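Local coordinates for Ton_1535 (Thermococcus onnurineus, PDB 3ZPJ), which is of unknown function but folds as an all-helical alpha-solenoid whose regular course is altered by a left-handed helical turn, at residues D156-I161 with D189-N194; T83-E88 with A127-N132; L215-A220 with L231-K236. All coordinates share one frame; numbering follows the deposited sequence.

The three contacts lie in series along a single all-helical chain and do not touch; their centres are 22 to 30 Å apart. All three are apolar, but they differ in size and depth. Interaction 1 sets the side of helix 151-170 against the turn after helix 174-190, and interaction 3 pairs two short neighbouring helices side by side; both are partly buried and built from branched side chains plus, in interaction 3, a glutamine. Interaction 2 is a smaller surface contact, where alanine methyls and a tyrosine join the C-terminal end of helix 70-86 to the turn before helix 130-146. That last helix directly precedes helix 151-170 of interaction 1, linking these two contacts along the chain.

Interaction 1: D156-I161 with D189-N194; sequences DGILRI and DKLHVN
Leu159 puts its CD2 methyl between Leu191 and Val193, 3.6 Å from Val193 CG2 and 3.7 Å from Leu191 CD1. Leu191 answers with CD1, which wedges against two neighbouring residues of the helix: it meets Leu159 CG at 3.7 Å and the CG2 branch of Ile158 at 3.8 Å. The Ile158 and Leu191 side chains are turned at about a right angle, whereas Leu159 lies aslant to both of its partners. Ile158 holds CG2 opposite its backbone N (CG1 at chi1 -57°), and it is this branch rather than CD1 that faces Leu191. Helices 151-170 and 174-190 follow each other through a short loop as a helical hairpin of the alpha-solenoid, and the contact lies where the second helix has just ended. Leu191 is the first residue to leave helical geometry, His192 takes a positive phi of 68°, and Val193 is the N-cap of helix 194-209, so Leu191 and Val193 both face helix 151-170 from this tight turn. A weak bond from His192 N back to Asp189 O, 3.4 Å, closes the end of the helix. Farther out, Phe188 packs on both Leu159 and Val193, and Ile158 is buried among Ile187 of helix 174-190 and Phe141, Ile144 and Ile145 of helix 130-146.

Interaction 2: T83-E88 with A127-N132; sequences TLAIME and AGYPDN
The Tyr129 ring meets Ala85 at its phenol end: the Ala85 CB methyl sits oblique to the ring, 3.4 Å from Tyr129 OH and 3.9 Å from Tyr129 CZ. One face of the same ring carries the carbonyl oxygen of Ala127, which stands 3.8 Å above the plane and is displaced toward the rim. Tyr129 CG is turned opposite its own carbonyl carbon (chi1 -54°), and from there the ring passes alongside the preceding turn to reach the neighbouring helix. The second apolar touch is between methyls, Ala85 CB to Ala127 CB at 3.5 Å. With such short side chains the backbones come close, and the CA atoms of Ala85 and Ala127 are 5.2 Å apart. Two helix ends of the alpha-solenoid thus lie beside each other, those of helices 70-86 and 110-126, each finished by a Schellman motif. In the first, Glu88 has a positive phi and its N bonds to Ala85 O at 3.0 Å, while the N of the residue after it bonds back to Leu84 O, so the residue that makes the contact also accepts a bond that closes its helix. In the second the corresponding residue is Gly128, with phi 86°; at these backbone angles a side chain would press against the oxygen of Ala127, which accounts for the glycine. Tyr129 follows at once as the N-cap of helix 130-146, with Pro130 opening that helix. Helix 90-104 lies against both partners: its Ala93 touches Ala85, and Glu90 and Met94 touch Tyr129. Leu124 of helix 110-126 also touches the tyrosine.

Interaction 3: L215-A220 with L231-K236; sequences LPQIRA and LAIIKK
Ile218 lies along Ile233, the two side chains running antiparallel alongside each other, with Ile218 CD1 3.9 Å from Ile233 CG2. The overlap includes more than the ends, since Ile218 CG1 is also 4.0 Å from Ile233 CG2. The same Ile218 CD1 reaches on to the CG1 branch of Ile234, again at 4.0 Å, and here the side chains are turned at about a right angle. Gln217 covers the solvent-facing margin. Its CG is flanked by both backbone neighbours, N and C (chi1 64°), and the chain then bends sharply at chi2, -93°; the touch is made by the aliphatic part, with Gln217 CG 4.0 Å from Ile233 CD1, and not by the amide. Leu215, the N-cap of helix 216-223, accepts the first-turn bond from Arg219 N at its O, 2.9 Å away. Arg219 itself points elsewhere, its NH2 bonded to Tyr181 OH and its NH1 to Leu172 O, tying this helix to the region around helix 174-190. On the inner side Ile234 continues onto Val250 of helix 240-256. The local axes approach to 10.0 Å at 155°, nearly antiparallel, and only a short turn separates the two helices in sequence: this is a helical hairpin with an aliphatic interface, the kind of pairing on which alpha-solenoid folds are built.

Interaction 1: D156-I161 with D189-N194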
loop_
_atom_site.group_PDB
_atom_site.type_symbol
_atom_site.label_atom_id
_atom_site.label_comp_id
_atom_site.label_asym_id
_atom_site.label_seq_id
_atom_site.Cartn_x
_atom_site.Cartn_y
_atom_site.Cartn_z
ATOM N N ASP A 156 6.985 -2.299 23.684
ATOM C CA ASP A 156 7.948 -2.199 22.591
ATOM C C ASP A 156 7.737 -3.265 21.518
ATOM O O ASP A 156 7.864 -2.988 20.336
ATOM C CB ASP A 156 9.377 -2.234 23.111
ATOM C CG ASP A 156 9.736 -0.994 23.928
ATOM O OD1 ASP A 156 8.829 -0.183 24.228
ATOM O OD2 ASP A 156 10.929 -0.837 24.281
ATOM N N GLY A 157 7.396 -4.480 21.936
ATOM C CA GLY A 157 7.112 -5.541 20.988
ATOM C C GLY A 157 5.963 -5.176 20.052
ATOM O O GLY A 157 6.074 -5.316 18.836
ATOM N N ILE A 158 4.861 -4.705 20.624
ATOM C CA ILE A 158 3.692 -4.346 19.844
ATOM C C ILE A 158 3.933 -3.145 18.908
ATOM O O ILE A 158 3.438 -3.132 17.789
ATOM C CB ILE A 158 2.486 -4.147 20.768
ATOM C CG1 ILE A 158 2.274 -5.436 21.559
ATOM C CG2 ILE A 158 1.238 -3.851 19.965
ATOM C CD1 ILE A 158 1.084 -5.447 22.466
ATOM N N LEU A 159 4.712 -2.156 19.347
ATOM C CA LEU A 159 5.025 -1.004 18.487
ATOM C C LEU A 159 5.850 -1.459 17.294
ATOM O O LEU A 159 5.727 -0.919 16.181
ATOM C CB LEU A 159 5.760 0.102 19.266
ATOM C CG LEU A 159 4.896 0.853 20.282
ATOM C CD1 LEU A 159 5.706 1.787 21.147
ATOM C CD2 LEU A 159 3.798 1.621 19.550
ATOM N N ARG A 160 6.687 -2.472 17.507
ATOM C CA ARG A 160 7.465 -2.996 16.393
ATOM C C ARG A 160 6.559 -3.697 15.344
ATOM O O ARG A 160 6.820 -3.656 14.154
ATOM C CB ARG A 160 8.577 -3.903 16.894
ATOM C CG ARG A 160 9.409 -4.533 15.795
ATOM C CD ARG A 160 10.322 -3.524 15.138
ATOM N NE ARG A 160 11.211 -4.171 14.171
ATOM C CZ ARG A 160 11.851 -3.536 13.196
ATOM N NH1 ARG A 160 11.709 -2.229 13.052
ATOM N NH2 ARG A 160 12.636 -4.209 12.370
ATOM N N ILE A 161 5.490 -4.333 15.796
ATOM C CA ILE A 161 4.515 -4.906 14.873
ATOM C C ILE A 161 3.876 -3.767 14.076
ATOM O O ILE A 161 3.745 -3.862 12.866
ATOM C CB ILE A 161 3.445 -5.649 15.638
ATOM C CG1 ILE A 161 4.098 -6.804 16.409
ATOM C CG2 ILE A 161 2.373 -6.183 14.698
ATOM C CD1 ILE A 161 3.072 -7.749 17.011
ATOM N N ASP A 189 -2.223 4.302 18.070
ATOM C CA ASP A 189 -3.220 5.032 18.824
ATOM C C ASP A 189 -3.317 4.534 20.268
ATOM O O ASP A 189 -3.258 5.331 21.215
ATOM C CB ASP A 189 -4.579 4.904 18.147
ATOM C CG ASP A 189 -5.640 5.750 18.815
ATOM O OD1 ASP A 189 -5.396 6.958 19.041
ATOM O OD2 ASP A 189 -6.712 5.196 19.133
ATOM N N LYS A 190 -3.480 3.221 20.442
ATOM C CA LYS A 190 -3.645 2.667 21.795
ATOM C C LYS A 190 -2.370 2.790 22.612
ATOM O O LYS A 190 -2.429 2.878 23.832
ATOM C CB LYS A 190 -4.063 1.191 21.774
ATOM C CG LYS A 190 -5.323 0.876 21.008
ATOM C CD LYS A 190 -6.501 1.722 21.438
ATOM C CE LYS A 190 -7.763 1.215 20.759
ATOM N NZ LYS A 190 -7.987 -0.229 21.073
ATOM N N LEU A 191 -1.220 2.783 21.939
ATOM C CA LEU A 191 0.052 2.766 22.658
ATOM C C LEU A 191 0.708 4.141 22.786
ATOM O O LEU A 191 1.859 4.248 23.225
ATOM C CB LEU A 191 1.016 1.774 22.018
ATOM C CG LEU A 191 0.651 0.320 22.256
ATOM C CD1 LEU A 191 1.773 -0.526 21.727
ATOM C CD2 LEU A 191 0.458 0.074 23.749
ATOM N N HIS A 192 -0.014 5.180 22.374
ATOM C CA HIS A 192 0.398 6.553 22.664
ATOM C C HIS A 192 1.669 7.041 21.959
ATOM O O HIS A 192 2.441 7.810 22.533
ATOM C CB HIS A 192 0.504 6.743 24.174
ATOM C CG HIS A 192 -0.667 6.179 24.909
ATOM N ND1 HIS A 192 -0.541 5.382 26.025
ATOM C CD2 HIS A 192 -1.995 6.255 24.649
ATOM C CE1 HIS A 192 -1.739 5.013 26.438
ATOM N NE2 HIS A 192 -2.637 5.532 25.620
ATOM N N VAL A 193 1.892 6.593 20.725
ATOM C CA VAL A 193 2.903 7.241 19.898
ATOM C C VAL A 193 2.215 8.117 18.829
ATOM O O VAL A 193 1.993 7.704 17.694
ATOM C CB VAL A 193 3.892 6.231 19.317
ATOM C CG1 VAL A 193 4.841 5.760 20.423
ATOM C CG2 VAL A 193 3.138 5.046 18.717
ATOM N N ASN A 194 1.876 9.337 19.220
ATOM C CA ASN A 194 1.014 10.176 18.387
ATOM C C ASN A 194 1.614 10.621 17.056
ATOM O O ASN A 194 0.881 10.808 16.096
ATOM C CB ASN A 194 0.529 11.377 19.184
ATOM C CG ASN A 194 -0.977 11.390 19.330
ATOM O OD1 ASN A 194 -1.648 10.403 19.035
ATOM N ND2 ASN A 194 -1.515 12.513 19.787
#

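Interaction 2: T83-E88 with A127-N132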
loop_
_atom_site.group_PDB
_atom_site.type_symbol
_atom_site.label_atom_id
_atom_site.label_comp_id
_atom_site.label_asym_id
_atom_site.label_seq_id
_atom_site.Cartn_x
_atom_site.Cartn_y
_atom_site.Cartn_z
ATOM N N THR A 83 12.015 -14.214 -1.487
ATOM C CA THR A 83 12.734 -14.087 -2.752
ATOM C C THR A 83 12.309 -15.156 -3.772
ATOM O O THR A 83 12.236 -14.881 -4.979
ATOM C CB THR A 83 14.281 -14.037 -2.574
ATOM O OG1 THR A 83 14.792 -15.350 -2.379
ATOM C CG2 THR A 83 14.655 -13.184 -1.385
ATOM N N LEU A 84 12.020 -16.364 -3.294
ATOM C CA LEU A 84 11.478 -17.407 -4.167
ATOM C C LEU A 84 10.131 -16.968 -4.692
ATOM O O LEU A 84 9.813 -17.169 -5.859
ATOM C CB LEU A 84 11.300 -18.726 -3.423
ATOM C CG LEU A 84 12.565 -19.438 -2.966
ATOM C CD1 LEU A 84 12.187 -20.646 -2.130
ATOM C CD2 LEU A 84 13.418 -19.838 -4.171
ATOM N N ALA A 85 9.339 -16.372 -3.811
ATOM C CA ALA A 85 8.002 -15.921 -4.167
ATOM C C ALA A 85 8.046 -14.793 -5.194
ATOM O O ALA A 85 7.245 -14.773 -6.129
ATOM C CB ALA A 85 7.239 -15.500 -2.930
ATOM N N ILE A 86 8.971 -13.856 -5.007
ATOM C CA ILE A 86 9.283 -12.866 -6.030
ATOM C C ILE A 86 9.449 -13.565 -7.385
ATOM O O ILE A 86 8.749 -13.245 -8.340
ATOM C CB ILE A 86 10.601 -12.102 -5.711
ATOM C CG1 ILE A 86 10.527 -11.381 -4.367
ATOM C CG2 ILE A 86 10.925 -11.104 -6.791
ATOM C CD1 ILE A 86 9.519 -10.293 -4.304
ATOM N N MET A 87 10.357 -14.537 -7.451
ATOM C CA MET A 87 10.637 -15.261 -8.695
ATOM C C MET A 87 9.610 -16.341 -9.075
ATOM O O MET A 87 9.889 -17.193 -9.920
ATOM C CB MET A 87 12.024 -15.896 -8.636
ATOM C CG MET A 87 13.131 -14.937 -8.257
ATOM S SD MET A 87 14.708 -15.795 -8.350
ATOM C CE MET A 87 14.363 -17.182 -7.260
ATOM N N GLU A 88 8.443 -16.310 -8.441
ATOM C CA GLU A 88 7.319 -17.180 -8.810
ATOM C C GLU A 88 7.534 -18.674 -8.577
ATOM O O GLU A 88 6.898 -19.507 -9.224
ATOM C CB GLU A 88 6.877 -16.917 -10.255
ATOM C CG GLU A 88 6.489 -15.469 -10.495
ATOM C CD GLU A 88 6.072 -15.196 -11.922
ATOM O OE1 GLU A 88 6.443 -15.983 -12.826
ATOM O OE2 GLU A 88 5.367 -14.188 -12.131
ATOM N N ALA A 127 6.266 -10.891 -0.357
ATOM C CA ALA A 127 6.099 -12.022 -1.281
ATOM C C ALA A 127 4.852 -11.907 -2.151
ATOM O O ALA A 127 4.667 -12.681 -3.086
ATOM C CB ALA A 127 6.037 -13.311 -0.484
ATOM N N GLY A 128 3.982 -10.955 -1.832
ATOM C CA GLY A 128 2.724 -10.839 -2.538
ATOM C C GLY A 128 1.625 -11.727 -1.977
ATOM O O GLY A 128 0.736 -12.145 -2.705
ATOM N N TYR A 129 1.671 -12.003 -0.678
ATOM C CA TYR A 129 0.664 -12.844 -0.031
ATOM C C TYR A 129 0.017 -12.069 1.104
ATOM O O TYR A 129 0.202 -12.392 2.273
ATOM C CB TYR A 129 1.298 -14.115 0.533
ATOM C CG TYR A 129 2.100 -14.923 -0.459
ATOM C CD1 TYR A 129 1.728 -14.989 -1.788
ATOM C CD2 TYR A 129 3.224 -15.639 -0.056
ATOM C CE1 TYR A 129 2.444 -15.737 -2.693
ATOM C CE2 TYR A 129 3.946 -16.391 -0.954
ATOM C CZ TYR A 129 3.550 -16.439 -2.276
ATOM O OH TYR A 129 4.256 -17.188 -3.190
ATOM N N PRO A 130 -0.745 -11.027 0.766
ATOM C CA PRO A 130 -1.228 -10.115 1.804
ATOM C C PRO A 130 -2.159 -10.783 2.817
ATOM O O PRO A 130 -2.054 -10.492 4.010
ATOM C CB PRO A 130 -1.967 -9.048 1.007
ATOM C CG PRO A 130 -2.337 -9.727 -0.268
ATOM C CD PRO A 130 -1.202 -10.629 -0.571
ATOM N N ASP A 131 -3.041 -11.664 2.364
ATOM C CA ASP A 131 -3.950 -12.310 3.291
ATOM C C ASP A 131 -3.210 -13.187 4.306
ATOM O O ASP A 131 -3.533 -13.141 5.491
ATOM C CB ASP A 131 -5.030 -13.095 2.545
ATOM C CG ASP A 131 -5.892 -12.199 1.675
ATOM O OD1 ASP A 131 -6.796 -11.534 2.225
ATOM O OD2 ASP A 131 -5.666 -12.151 0.446
ATOM N N ASN A 132 -2.221 -13.966 3.856
ATOM C CA ASN A 132 -1.415 -14.771 4.786
ATOM C C ASN A 132 -0.658 -13.877 5.759
ATOM O O ASN A 132 -0.546 -14.175 6.945
ATOM C CB ASN A 132 -0.401 -15.654 4.049
ATOM C CG ASN A 132 -1.057 -16.745 3.248
ATOM O OD1 ASN A 132 -1.856 -16.476 2.354
ATOM N ND2 ASN A 132 -0.712 -17.987 3.552
#

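Interaction 3: L215-A220 with L231-K236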
loop_
_atom_site.group_PDB
_atom_site.type_symbol
_atom_site.label_atom_id
_atom_site.label_comp_id
_atom_site.label_asym_id
_atom_site.label_seq_id
_atom_site.Cartn_x
_atom_site.Cartn_y
_atom_site.Cartn_z
ATOM N N LEU A 215 -0.737 2.556 -6.757
ATOM C CA LEU A 215 0.468 1.744 -6.733
ATOM C C LEU A 215 1.383 2.274 -5.643
ATOM O O LEU A 215 1.449 3.479 -5.413
ATOM C CB LEU A 215 1.184 1.773 -8.080
ATOM C CG LEU A 215 0.367 1.138 -9.207
ATOM C CD1 LEU A 215 1.185 1.104 -10.486
ATOM C CD2 LEU A 215 -0.146 -0.265 -8.844
ATOM N N PRO A 216 2.098 1.366 -4.968
ATOM C CA PRO A 216 2.903 1.777 -3.811
ATOM C C PRO A 216 3.903 2.883 -4.148
ATOM O O PRO A 216 4.101 3.767 -3.320
ATOM C CB PRO A 216 3.592 0.475 -3.358
ATOM C CG PRO A 216 3.416 -0.496 -4.486
ATOM C CD PRO A 216 2.191 -0.077 -5.252
ATOM N N GLN A 217 4.467 2.883 -5.353
ATOM C CA GLN A 217 5.453 3.908 -5.725
ATOM C C GLN A 217 4.778 5.257 -6.025
ATOM O O GLN A 217 5.397 6.322 -5.916
ATOM C CB GLN A 217 6.302 3.450 -6.919
ATOM C CG GLN A 217 5.521 3.238 -8.207
ATOM C CD GLN A 217 5.033 1.799 -8.408
ATOM O OE1 GLN A 217 4.612 1.105 -7.463
ATOM N NE2 GLN A 217 5.077 1.351 -9.660
ATOM N N ILE A 218 3.504 5.191 -6.396
ATOM C CA ILE A 218 2.687 6.376 -6.612
ATOM C C ILE A 218 2.313 6.991 -5.259
ATOM O O ILE A 218 2.462 8.194 -5.064
ATOM C CB ILE A 218 1.418 6.044 -7.474
ATOM C CG1 ILE A 218 1.798 5.923 -8.953
ATOM C CG2 ILE A 218 0.346 7.099 -7.323
ATOM C CD1 ILE A 218 0.861 5.038 -9.751
ATOM N N ARG A 219 1.835 6.177 -4.322
ATOM C CA ARG A 219 1.487 6.714 -3.009
ATOM C C ARG A 219 2.722 7.307 -2.352
ATOM O O ARG A 219 2.645 8.402 -1.775
ATOM C CB ARG A 219 0.806 5.673 -2.118
ATOM C CG ARG A 219 -0.479 5.111 -2.723
ATOM C CD ARG A 219 -1.415 4.588 -1.650
ATOM N NE ARG A 219 -0.691 3.855 -0.614
ATOM C CZ ARG A 219 -0.217 2.622 -0.770
ATOM N NH1 ARG A 219 -0.384 2.001 -1.936
ATOM N NH2 ARG A 219 0.431 2.013 0.231
ATOM N N ALA A 220 3.858 6.607 -2.482
ATOM C CA ALA A 220 5.133 7.108 -1.945
ATOM C C ALA A 220 5.525 8.470 -2.534
ATOM O O ALA A 220 6.009 9.353 -1.830
ATOM C CB ALA A 220 6.260 6.100 -2.161
ATOM N N LEU A 231 2.201 11.611 -11.373
ATOM C CA LEU A 231 1.409 11.824 -12.570
ATOM C C LEU A 231 2.096 11.198 -13.770
ATOM O O LEU A 231 1.445 10.597 -14.624
ATOM C CB LEU A 231 1.225 13.311 -12.785
ATOM C CG LEU A 231 0.200 13.863 -11.810
ATOM C CD1 LEU A 231 0.126 15.376 -11.948
ATOM C CD2 LEU A 231 -1.158 13.205 -12.078
ATOM N N ALA A 232 3.420 11.325 -13.815
ATOM C CA ALA A 232 4.204 10.735 -14.891
ATOM C C ALA A 232 4.023 9.224 -14.926
ATOM O O ALA A 232 3.857 8.647 -15.996
ATOM C CB ALA A 232 5.672 11.095 -14.750
ATOM N N ILE A 233 4.037 8.581 -13.758
ATOM C CA ILE A 233 3.870 7.131 -13.716
ATOM C C ILE A 233 2.501 6.743 -14.234
ATOM O O ILE A 233 2.356 5.783 -14.993
ATOM C CB ILE A 233 4.033 6.574 -12.295
ATOM C CG1 ILE A 233 5.444 6.866 -11.780
ATOM C CG2 ILE A 233 3.762 5.090 -12.289
ATOM C CD1 ILE A 233 5.600 6.668 -10.277
ATOM N N ILE A 234 1.502 7.517 -13.828
ATOM C CA ILE A 234 0.127 7.284 -14.252
ATOM C C ILE A 234 -0.051 7.336 -15.786
ATOM O O ILE A 234 -0.746 6.491 -16.349
ATOM C CB ILE A 234 -0.844 8.226 -13.508
ATOM C CG1 ILE A 234 -0.770 7.957 -12.003
ATOM C CG2 ILE A 234 -2.260 8.026 -13.992
ATOM C CD1 ILE A 234 -1.538 8.946 -11.170
ATOM N N LYS A 235 0.607 8.286 -16.456
ATOM C CA LYS A 235 0.562 8.354 -17.921
ATOM C C LYS A 235 1.239 7.146 -18.559
ATOM O O LYS A 235 0.808 6.657 -19.599
ATOM C CB LYS A 235 1.271 9.601 -18.436
ATOM C CG LYS A 235 0.536 10.894 -18.230
ATOM C CD LYS A 235 1.291 12.020 -18.933
ATOM C CE LYS A 235 0.701 13.385 -18.611
ATOM N NZ LYS A 235 0.743 13.726 -17.154
ATOM N N LYS A 236 2.318 6.685 -17.944
ATOM C CA LYS A 236 3.037 5.539 -18.467
ATOM C C LYS A 236 2.216 4.264 -18.295
ATOM O O LYS A 236 2.069 3.482 -19.228
ATOM C CB LYS A 236 4.394 5.397 -17.773
ATOM C CG LYS A 236 5.097 4.063 -18.026
ATOM C CD LYS A 236 6.100 3.739 -16.910
ATOM C CE LYS A 236 6.557 2.276 -16.942
ATOM N NZ LYS A 236 7.457 1.941 -15.794
#